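Local coordinates for paternally-expressed GENE 3 protein (Homo sapiens, PDB 4BHX) that acts as a zinc-finger transcription factor in apoptosis and p53 signalling, represented here by the SCAN domain through which it forms homo- or heterodimers, at residues L55-Y58 with L59-I62; N77-K80 with L81-L85; D5-F8 with F9-R12; T43-K46 with E47-I50. One frame throughout, in Å; residues are numbered along the deposited sequence.

Interaction 1 of 4, residues L55-Y58 with L59-I62. With EDO (1,2-ethanediol), chain G.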
loop_
_atom_site.group_PDB
_atom_site.type_symbol
_atom_site.label_atom_id
_atom_site.label_comp_id
_atom_site.label_asym_id
_atom_site.label_seq_id
_atom_site.Cartn_x
_atom_site.Cartn_y
_atom_site.Cartn_z
ATOM N N LEU A 55 6.860 -1.316 3.077
ATOM C CA LEU A 55 5.877 -2.389 3.274
ATOM C C LEU A 55 5.120 -2.781 1.989
ATOM O O LEU A 55 5.032 -4.001 1.699
ATOM C CB LEU A 55 4.926 -2.032 4.421
ATOM C CG LEU A 55 3.833 -3.131 4.671
ATOM C CD1 LEU A 55 4.491 -4.390 5.184
ATOM C CD2 LEU A 55 2.815 -2.513 5.607
ATOM N N GLU A 56 4.676 -1.793 1.186
ATOM C CA GLU A 56 3.970 -2.013 -0.042
ATOM C C GLU A 56 4.806 -2.868 -0.996
ATOM O O GLU A 56 4.319 -3.875 -1.567
ATOM C CB GLU A 56 3.605 -0.729 -0.752
ATOM C CG GLU A 56 2.846 -0.979 -2.043
ATOM C CD GLU A 56 2.613 0.242 -2.893
ATOM O OE1 GLU A 56 3.411 1.271 -2.854
ATOM O OE2 GLU A 56 1.552 0.239 -3.570
ATOM N N GLN A 57 6.072 -2.500 -1.125
ATOM C CA GLN A 57 7.008 -3.235 -2.014
ATOM C C GLN A 57 7.295 -4.652 -1.482
ATOM O O GLN A 57 7.188 -5.622 -2.206
ATOM C CB GLN A 57 8.272 -2.393 -2.282
ATOM C CG GLN A 57 9.217 -3.109 -3.253
ATOM C CD GLN A 57 8.652 -3.286 -4.620
ATOM O OE1 GLN A 57 7.829 -2.483 -5.095
ATOM N NE2 GLN A 57 9.068 -4.335 -5.280
ATOM N N TYR A 58 7.534 -4.778 -0.173
ATOM C CA TYR A 58 7.801 -6.053 0.467
ATOM C C TYR A 58 6.665 -7.040 0.244
ATOM O O TYR A 58 6.939 -8.196 -0.161
ATOM C CB TYR A 58 8.104 -5.922 1.971
ATOM C CG TYR A 58 9.067 -6.972 2.572
ATOM C CD1 TYR A 58 9.104 -8.307 2.111
ATOM C CD2 TYR A 58 9.890 -6.634 3.646
ATOM C CE1 TYR A 58 9.992 -9.238 2.652
ATOM C CE2 TYR A 58 10.811 -7.523 4.161
ATOM C CZ TYR A 58 10.827 -8.843 3.693
ATOM O OH TYR A 58 11.736 -9.710 4.240
ATOM N N LEU A 59 5.424 -6.583 0.420
ATOM C CA LEU A 59 4.248 -7.432 0.238
ATOM C C LEU A 59 4.191 -8.013 -1.197
ATOM O O LEU A 59 3.781 -9.178 -1.392
ATOM C CB LEU A 59 2.982 -6.673 0.594
ATOM C CG LEU A 59 2.874 -6.380 2.110
ATOM C CD1 LEU A 59 1.613 -5.545 2.287
ATOM C CD2 LEU A 59 2.848 -7.679 2.955
ATOM N N THR A 60 4.656 -7.260 -2.193
ATOM C CA THR A 60 4.644 -7.766 -3.536
ATOM C C THR A 60 5.729 -8.826 -3.818
ATOM O O THR A 60 5.574 -9.600 -4.734
ATOM C CB THR A 60 4.751 -6.636 -4.579
ATOM O OG1 THR A 60 6.111 -6.186 -4.650
ATOM C CG2 THR A 60 3.851 -5.536 -4.239
ATOM N N ILE A 61 6.853 -8.833 -3.134
ATOM C CA ILE A 61 7.909 -9.740 -3.438
ATOM C C ILE A 61 7.881 -11.033 -2.606
ATOM O O ILE A 61 8.740 -11.864 -2.774
ATOM C CB ILE A 61 9.306 -9.076 -3.400
ATOM C CG1 ILE A 61 9.762 -8.697 -2.002
ATOM C CG2 ILE A 61 9.258 -7.883 -4.351
ATOM C CD1 ILE A 61 11.218 -8.379 -1.879
ATOM N N ILE A 62 6.891 -11.175 -1.712
ATOM C CA ILE A 62 6.780 -12.401 -0.867
ATOM C C ILE A 62 6.704 -13.639 -1.765
ATOM O O ILE A 62 5.905 -13.669 -2.675
ATOM C CB ILE A 62 5.473 -12.345 0.020
ATOM C CG1 ILE A 62 5.496 -11.160 0.955
ATOM C CG2 ILE A 62 5.254 -13.615 0.848
ATOM C CD1 ILE A 62 6.853 -10.968 1.613
HETATM C C1 EDO G . 0.450 -8.972 -1.380
HETATM O O1 EDO G . -0.399 -7.927 -0.863
HETATM C C2 EDO G . 0.601 -10.200 -0.495
HETATM O O2 EDO G . 2.001 -10.461 -0.347
#
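With chi1 at 77°, T60 places OG1 between its own backbone N and carbonyl carbon, which turns the hydroxyl back along the helix onto the carbonyl of Q57. T60 OG1 donates to Q57 O at 2.7 Å, in the carbonyl plane and on a lone pair, while T60 CG2, anti to the carbonyl carbon, rests 3.2 Å from E56 O. Such a serine or threonine bond to a carbonyl three residues back is a familiar feature of helices. Here it lies in the C-terminal part of helix 46-61, where the backbone pattern changes: L59 N reaches L55 O in a straight bond of 2.9 Å (164°), but I61 N bonds mainly to Y58 O, three residues back, from well above the carbonyl plane, and only weakly to Q57 O. I62 sends CD1 back across Y58, 3.5 Å from Y58 CD1, the two side chains meeting at about a right angle, and L55 CD1 lies 4.0 Å from L59 CG. Several helices surround this part of the chain. L55, Y58 and L59 face helix 78-85, L59 and I62 also touch helix 67-73, and the E56 side chain reaches over to helix 6-15.

Interaction 2 of 4, residues N77-K80 with L81-L85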
loop_
_atom_site.group_PDB
_atom_site.type_symbol
_atom_site.label_atom_id
_atom_site.label_comp_id
_atom_site.label_asym_id
_atom_site.label_seq_id
_atom_site.Cartn_x
_atom_site.Cartn_y
_atom_site.Cartn_z
ATOM N N ASN A 77 2.771 -3.618 9.798
ATOM C CA ASN A 77 4.055 -3.021 9.440
ATOM C C ASN A 77 5.208 -4.003 9.085
ATOM O O ASN A 77 5.055 -5.205 9.174
ATOM C CB ASN A 77 4.481 -2.047 10.513
ATOM C CG ASN A 77 4.915 -2.737 11.783
ATOM O OD1 ASN A 77 5.439 -3.839 11.770
ATOM N ND2 ASN A 77 4.690 -2.072 12.904
ATOM N N CYS A 78 6.356 -3.497 8.688
ATOM C CA CYS A 78 7.420 -4.369 8.176
ATOM C C CYS A 78 7.968 -5.306 9.201
ATOM O O CYS A 78 8.242 -6.454 8.897
ATOM C CB CYS A 78 8.606 -3.603 7.639
ATOM S SG CYS A 78 8.151 -2.784 6.093
ATOM N N GLU A 79 8.229 -4.779 10.395
ATOM C CA GLU A 79 8.837 -5.538 11.455
ATOM C C GLU A 79 8.083 -6.805 11.737
ATOM O O GLU A 79 8.647 -7.866 11.941
ATOM C CB GLU A 79 8.898 -4.654 12.709
ATOM C CG GLU A 79 10.301 -4.177 12.896
ATOM C CD GLU A 79 11.160 -5.320 13.355
ATOM O OE1 GLU A 79 10.614 -6.160 14.099
ATOM O OE2 GLU A 79 12.347 -5.373 12.974
ATOM N N LYS A 80 6.797 -6.638 11.755
ATOM C CA LYS A 80 5.904 -7.696 11.965
ATOM C C LYS A 80 6.200 -8.734 10.894
ATOM O O LYS A 80 6.616 -9.862 11.204
ATOM C CB LYS A 80 4.559 -7.119 11.792
ATOM C CG LYS A 80 3.431 -7.906 12.354
ATOM C CD LYS A 80 2.474 -6.912 13.015
ATOM C CE LYS A 80 1.198 -7.590 13.496
ATOM N NZ LYS A 80 -0.043 -6.949 12.969
ATOM N N LEU A 81 6.056 -8.298 9.632
ATOM C CA LEU A 81 6.192 -9.144 8.450
ATOM C C LEU A 81 7.464 -9.949 8.519
ATOM O O LEU A 81 7.440 -11.143 8.244
ATOM C CB LEU A 81 6.136 -8.257 7.143
ATOM C CG LEU A 81 6.296 -8.918 5.763
ATOM C CD1 LEU A 81 5.241 -9.965 5.539
ATOM C CD2 LEU A 81 6.294 -7.909 4.598
ATOM N N VAL A 82 8.563 -9.310 8.896
ATOM C CA VAL A 82 9.854 -9.941 8.998
ATOM C C VAL A 82 9.905 -11.028 10.075
ATOM O O VAL A 82 10.553 -12.077 9.890
ATOM C CB VAL A 82 10.959 -8.937 9.340
ATOM C CG1 VAL A 82 12.176 -9.656 9.932
ATOM C CG2 VAL A 82 11.366 -8.167 8.097
ATOM N N THR A 83 9.247 -10.786 11.202
ATOM C CA THR A 83 9.320 -11.763 12.316
ATOM C C THR A 83 8.411 -12.924 11.977
ATOM O O THR A 83 8.753 -14.109 12.177
ATOM C CB THR A 83 8.944 -11.132 13.658
ATOM O OG1 THR A 83 7.625 -10.566 13.598
ATOM C CG2 THR A 83 9.984 -10.069 14.007
ATOM N N LEU A 84 7.305 -12.574 11.350
ATOM C CA LEU A 84 6.447 -13.571 10.810
ATOM C C LEU A 84 7.176 -14.463 9.772
ATOM O O LEU A 84 7.177 -15.695 9.891
ATOM C CB LEU A 84 5.245 -12.880 10.228
ATOM C CG LEU A 84 4.222 -13.762 9.607
ATOM C CD1 LEU A 84 3.585 -14.639 10.683
ATOM C CD2 LEU A 84 3.211 -12.885 8.907
ATOM N N LEU A 85 7.841 -13.877 8.786
ATOM C CA LEU A 85 8.511 -14.712 7.817
ATOM C C LEU A 85 9.677 -15.456 8.488
ATOM O O LEU A 85 10.093 -16.497 8.044
ATOM C CB LEU A 85 8.984 -13.898 6.606
ATOM C CG LEU A 85 7.917 -13.072 5.849
ATOM C CD1 LEU A 85 8.586 -11.911 5.134
ATOM C CD2 LEU A 85 7.074 -13.858 4.860
#
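K80 O accepts two hydrogen bonds, one from the backbone and one from a side chain. L84 N donates to it almost in line with the C=O, at 2.8 Å and 176°, in the i to i+4 pattern that V82 N and L81 N repeat with C78 O and N77 O. A second donor to the same oxygen is a side chain: T83 OG1 meets K80 O at 2.7 Å, in the carbonyl plane on a lone pair. Its chi1 of 57° sets the hydroxyl between the backbone N and carbonyl carbon of T83, toward the preceding turn. Capping supplies the other side-chain bond, in which N77 OD1 accepts from K80 N at 3.1 Å and 166°. Among the van der Waals contacts, T83 CG2 lies 3.3 Å from E79 O and 4.0 Å from E79 OE1, the two side chains crossing at about a right angle. The ammonium of K80 turns instead to a salt bridge with E76, just before the helix. L81 directs its leucyl end away from this turn, onto Y58, L59 and V70. Together these bonds describe an Asn N-cap opening helix 78-85, the last helix of the modelled chain, within the SCAN domain.

Interaction 3 of 4, residues D5-F8 with F9-R12. With EDO (1,2-ethanediol), chain K; EDO (1,2-ethanediol), chain P; EDO (1,2-ethanediol), chain H.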
loop_
_atom_site.group_PDB
_atom_site.type_symbol
_atom_site.label_atom_id
_atom_site.label_comp_id
_atom_site.label_asym_id
_atom_site.label_seq_id
_atom_site.Cartn_x
_atom_site.Cartn_y
_atom_site.Cartn_z
ATOM N N ASP A 5 -10.907 3.895 5.463
ATOM C CA ASP A 5 -10.464 2.739 4.673
ATOM C C ASP A 5 -9.381 3.260 3.721
ATOM O O ASP A 5 -9.619 3.428 2.476
ATOM C CB ASP A 5 -11.626 2.131 3.930
ATOM C CG ASP A 5 -11.265 0.882 3.244
ATOM O OD1 ASP A 5 -10.092 0.479 3.322
ATOM O OD2 ASP A 5 -12.143 0.337 2.571
ATOM N N SER A 6 -8.215 3.494 4.292
ATOM C CA SER A 6 -7.102 4.044 3.507
ATOM C C SER A 6 -6.630 3.073 2.414
ATOM O O SER A 6 -6.156 3.517 1.369
ATOM C CB SER A 6 -5.947 4.486 4.392
ATOM O OG SER A 6 -5.551 3.450 5.242
ATOM N N GLU A 7 -6.803 1.757 2.636
ATOM C CA GLU A 7 -6.417 0.757 1.648
ATOM C C GLU A 7 -7.273 0.839 0.359
ATOM O O GLU A 7 -6.804 0.556 -0.744
ATOM C CB GLU A 7 -6.464 -0.656 2.281
ATOM C CG GLU A 7 -6.205 -1.798 1.302
ATOM C CD GLU A 7 -4.821 -1.701 0.608
ATOM O OE1 GLU A 7 -3.928 -0.981 1.111
ATOM O OE2 GLU A 7 -4.655 -2.319 -0.425
ATOM N N PHE A 8 -8.549 1.231 0.485
ATOM C CA PHE A 8 -9.441 1.488 -0.653
ATOM C C PHE A 8 -8.814 2.554 -1.567
ATOM O O PHE A 8 -8.727 2.395 -2.813
ATOM C CB PHE A 8 -10.824 2.019 -0.193
ATOM C CG PHE A 8 -11.642 2.552 -1.292
ATOM C CD1 PHE A 8 -12.497 1.719 -2.004
ATOM C CD2 PHE A 8 -11.629 3.906 -1.589
ATOM C CE1 PHE A 8 -13.258 2.203 -3.042
ATOM C CE2 PHE A 8 -12.368 4.375 -2.644
ATOM C CZ PHE A 8 -13.177 3.543 -3.369
ATOM N N PHE A 9 -8.286 3.576 -0.946
ATOM C CA PHE A 9 -7.627 4.664 -1.741
ATOM C C PHE A 9 -6.282 4.238 -2.338
ATOM O O PHE A 9 -6.020 4.564 -3.488
ATOM C CB PHE A 9 -7.467 5.936 -0.931
ATOM C CG PHE A 9 -8.788 6.608 -0.648
ATOM C CD1 PHE A 9 -9.429 7.353 -1.636
ATOM C CD2 PHE A 9 -9.407 6.452 0.564
ATOM C CE1 PHE A 9 -10.650 7.919 -1.417
ATOM C CE2 PHE A 9 -10.680 7.051 0.813
ATOM C CZ PHE A 9 -11.283 7.764 -0.184
ATOM N N HIS A 10 -5.518 3.470 -1.587
ATOM C CA HIS A 10 -4.291 2.858 -2.119
ATOM C C HIS A 10 -4.560 2.090 -3.336
ATOM O O HIS A 10 -3.871 2.232 -4.318
ATOM C CB HIS A 10 -3.767 1.951 -1.057
ATOM C CG HIS A 10 -2.586 1.172 -1.457
ATOM N ND1 HIS A 10 -2.282 -0.034 -0.873
ATOM C CD2 HIS A 10 -1.631 1.400 -2.393
ATOM C CE1 HIS A 10 -1.161 -0.497 -1.406
ATOM N NE2 HIS A 10 -0.763 0.342 -2.334
ATOM N N GLN A 11 -5.604 1.236 -3.320
ATOM C CA GLN A 11 -5.951 0.447 -4.501
ATOM C C GLN A 11 -6.441 1.344 -5.635
ATOM O O GLN A 11 -6.038 1.144 -6.811
ATOM C CB GLN A 11 -6.980 -0.649 -4.144
ATOM C CG GLN A 11 -6.348 -1.731 -3.273
ATOM C CD GLN A 11 -7.348 -2.630 -2.531
ATOM O OE1 GLN A 11 -8.479 -2.812 -2.987
ATOM N NE2 GLN A 11 -6.893 -3.270 -1.422
ATOM N N ARG A 12 -7.282 2.345 -5.353
ATOM C CA ARG A 12 -7.719 3.201 -6.440
ATOM C C ARG A 12 -6.514 3.973 -7.102
ATOM O O ARG A 12 -6.506 4.174 -8.321
ATOM C CB ARG A 12 -8.758 4.224 -6.012
ATOM C CG ARG A 12 -10.040 3.672 -5.403
ATOM C CD ARG A 12 -10.902 2.967 -6.421
ATOM N NE ARG A 12 -10.369 1.779 -7.069
ATOM C CZ ARG A 12 -10.385 0.537 -6.590
ATOM N NH1 ARG A 12 -10.837 0.243 -5.364
ATOM N NH2 ARG A 12 -9.887 -0.435 -7.361
HETATM C C1 EDO K . -10.096 -3.032 0.435
HETATM O O1 EDO K . -10.007 -2.440 -0.877
HETATM C C2 EDO K . -10.657 -1.977 1.358
HETATM O O2 EDO K . -12.011 -1.701 0.934
HETATM C C1 EDO P . -2.177 3.378 4.806
HETATM O O1 EDO P . -3.268 2.639 4.232
HETATM C C2 EDO P . -1.977 2.968 6.246
HETATM O O2 EDO P . -1.617 1.575 6.240
HETATM C C1 EDO H . -16.110 0.865 0.445
HETATM O O1 EDO H . -15.708 2.027 -0.277
HETATM C C2 EDO H . -14.921 0.357 1.269
HETATM O O2 EDO H . -14.619 1.215 2.380
#
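Q11 NE2 donates to E7 OE2 at 2.6 Å in one of the two modelled positions of E7; the oxygen lies close to the amide plane of Q11 and is met on its anti lone pair. On the other oxygen of the same conformer, H10 ND1 makes a nearly straight bond of 2.7 Å (169°) to E7 OE1; the acceptor sits in the ring plane of H10, at its edge, whereas the donor approaches on the syn side and 26° out of the carboxylate plane. The bend at chi2 of E7 (59°) folds the carboxylate forward along the helix, toward the next turn. In this conformer the two bonds would probably hold the carboxylate against rotation. An aromatic pair forms separately. F8 turns an edge to F9 in a T-shaped contact, with centroids 5.2 Å apart and F8 CD2 over the centre of the F9 face. One face of F8 is covered by R12 CG in a CH-pi contact, 4.0 Å from the ring centroid, and an ethanediol lies over the opposite face. At the start, D5 caps the helix through a weak bond from F8 N to D5 OD1. Helix 6-15 packs its F9 and R12 side chains against helix 24-39, where H10 also stacks on W38, while H10 NE2 reaches across to E56 of helix 46-61.

Interaction 4 of 4, residues T43-K46 with E47-I50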
loop_
_atom_site.group_PDB
_atom_site.type_symbol
_atom_site.label_atom_id
_atom_site.label_comp_id
_atom_site.label_asym_id
_atom_site.label_seq_id
_atom_site.Cartn_x
_atom_site.Cartn_y
_atom_site.Cartn_z
ATOM N N THR A 43 -1.314 13.287 8.925
ATOM C CA THR A 43 -1.289 12.421 10.133
ATOM C C THR A 43 0.032 11.654 10.411
ATOM O O THR A 43 0.126 10.922 11.419
ATOM C CB THR A 43 -2.431 11.361 10.070
ATOM O OG1 THR A 43 -2.139 10.384 9.072
ATOM C CG2 THR A 43 -3.768 12.014 9.726
ATOM N N ARG A 44 1.016 11.771 9.515
ATOM C CA ARG A 44 2.184 10.914 9.503
ATOM C C ARG A 44 3.425 11.742 9.227
ATOM O O ARG A 44 3.350 12.788 8.606
ATOM C CB ARG A 44 2.195 9.964 8.327
ATOM C CG ARG A 44 1.117 9.021 8.209
ATOM C CD ARG A 44 1.542 7.814 7.413
ATOM N NE ARG A 44 0.781 6.768 8.008
ATOM C CZ ARG A 44 -0.494 6.577 7.759
ATOM N NH1 ARG A 44 -1.098 7.288 6.826
ATOM N NH2 ARG A 44 -1.120 5.613 8.387
ATOM N N THR A 45 4.549 11.253 9.667
ATOM C CA THR A 45 5.805 11.906 9.289
ATOM C C THR A 45 6.298 11.330 7.928
ATOM O O THR A 45 5.888 10.248 7.481
ATOM C CB THR A 45 6.859 11.673 10.359
ATOM O OG1 THR A 45 7.198 10.293 10.414
ATOM C CG2 THR A 45 6.380 12.114 11.731
ATOM N N LYS A 46 7.181 12.058 7.273
ATOM C CA LYS A 46 7.972 11.533 6.167
ATOM C C LYS A 46 8.552 10.114 6.441
ATOM O O LYS A 46 8.520 9.196 5.601
ATOM C CB LYS A 46 9.101 12.557 5.995
ATOM C CG LYS A 46 10.077 12.228 4.930
ATOM C CD LYS A 46 10.926 13.443 4.590
ATOM C CE LYS A 46 11.780 13.857 5.729
ATOM N NZ LYS A 46 12.552 15.060 5.286
ATOM N N GLU A 47 9.065 9.895 7.642
ATOM C CA GLU A 47 9.602 8.585 7.985
ATOM C C GLU A 47 8.509 7.447 7.913
ATOM O O GLU A 47 8.724 6.308 7.433
ATOM C CB GLU A 47 10.186 8.602 9.396
ATOM C CG GLU A 47 11.522 9.330 9.539
ATOM C CD GLU A 47 11.422 10.846 9.401
ATOM O OE1 GLU A 47 10.326 11.457 9.463
ATOM O OE2 GLU A 47 12.516 11.437 9.213
ATOM N N GLU A 48 7.348 7.762 8.428
ATOM C CA GLU A 48 6.227 6.826 8.479
ATOM C C GLU A 48 5.708 6.480 7.070
ATOM O O GLU A 48 5.394 5.324 6.765
ATOM C CB GLU A 48 5.120 7.428 9.372
ATOM C CG GLU A 48 5.424 7.159 10.801
ATOM C CD GLU A 48 4.739 8.050 11.816
ATOM O OE1 GLU A 48 4.059 9.007 11.420
ATOM O OE2 GLU A 48 4.973 7.813 13.039
ATOM N N ILE A 49 5.699 7.480 6.215
ATOM C CA ILE A 49 5.351 7.351 4.825
ATOM C C ILE A 49 6.334 6.424 4.121
ATOM O O ILE A 49 5.933 5.531 3.414
ATOM C CB ILE A 49 5.268 8.731 4.132
ATOM C CG1 ILE A 49 4.008 9.452 4.579
ATOM C CG2 ILE A 49 5.209 8.590 2.607
ATOM C CD1 ILE A 49 4.091 10.940 4.331
ATOM N N ILE A 50 7.610 6.611 4.337
ATOM C CA ILE A 50 8.624 5.738 3.776
ATOM C C ILE A 50 8.436 4.290 4.192
ATOM O O ILE A 50 8.500 3.382 3.392
ATOM C CB ILE A 50 10.037 6.264 4.107
ATOM C CG1 ILE A 50 10.248 7.615 3.397
ATOM C CG2 ILE A 50 11.097 5.227 3.793
ATOM C CD1 ILE A 50 10.632 7.607 1.933
HETATM O O HOH W 1 2.238 10.334 13.184
#
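A capping box opens helix 46-61, with T45 as the N-cap and E48 as its reciprocal partner. In one direction E48 N donates to T45 OG1 at 3.2 Å; in the other, T45 N donates to E48 OE1 at 2.9 Å and 164°, reaching the oxygen from above the carboxylate plane. The chi1 of T45, 66°, sets OG1 between its backbone N and carbonyl carbon, where it faces the first turn, while the extended chain of E48 runs back beside it to bring OE1 to the T45 amide. A water bridges the same corner, donating to T43 O and E48 OE1, so that this oxygen receives one backbone N-H and one water hydrogen. T45 OG1 also makes a weak hydrogen bond to E47 OE1. Regular helical bonding takes over at once, with I49 N bonded to T45 O and I50 N to K46 O, each at 3.0 Å. Alongside the box, R44 CD packs 4.1 Å from I49 CG1. The contact is mostly exposed and joins the loop after helix 24-39 to the start of helix 46-61: T43 OG1 bonds to Q40 O, and R44 NH1 to L39 O at the end of helix 24-39.

In the fold
Two of the four contacts lie on one helix: interaction 4 begins helix 46-61 and interaction 1 lies toward its C-terminal end, their centres about 18 Å apart. Interactions 2, 3 and 4 are all helix starts, but they are capped differently, by asparagine, aspartate and a threonine-glutamate box. Interaction 2 is partly buried, and it touches interaction 1 directly through side-chain packing. The other three are surface contacts; interaction 4 is the most exposed, and a water takes part in its polar network. Interaction 3 combines aromatic and polar chemistry, and it meets interaction 1 through a polar bond rather than through packing.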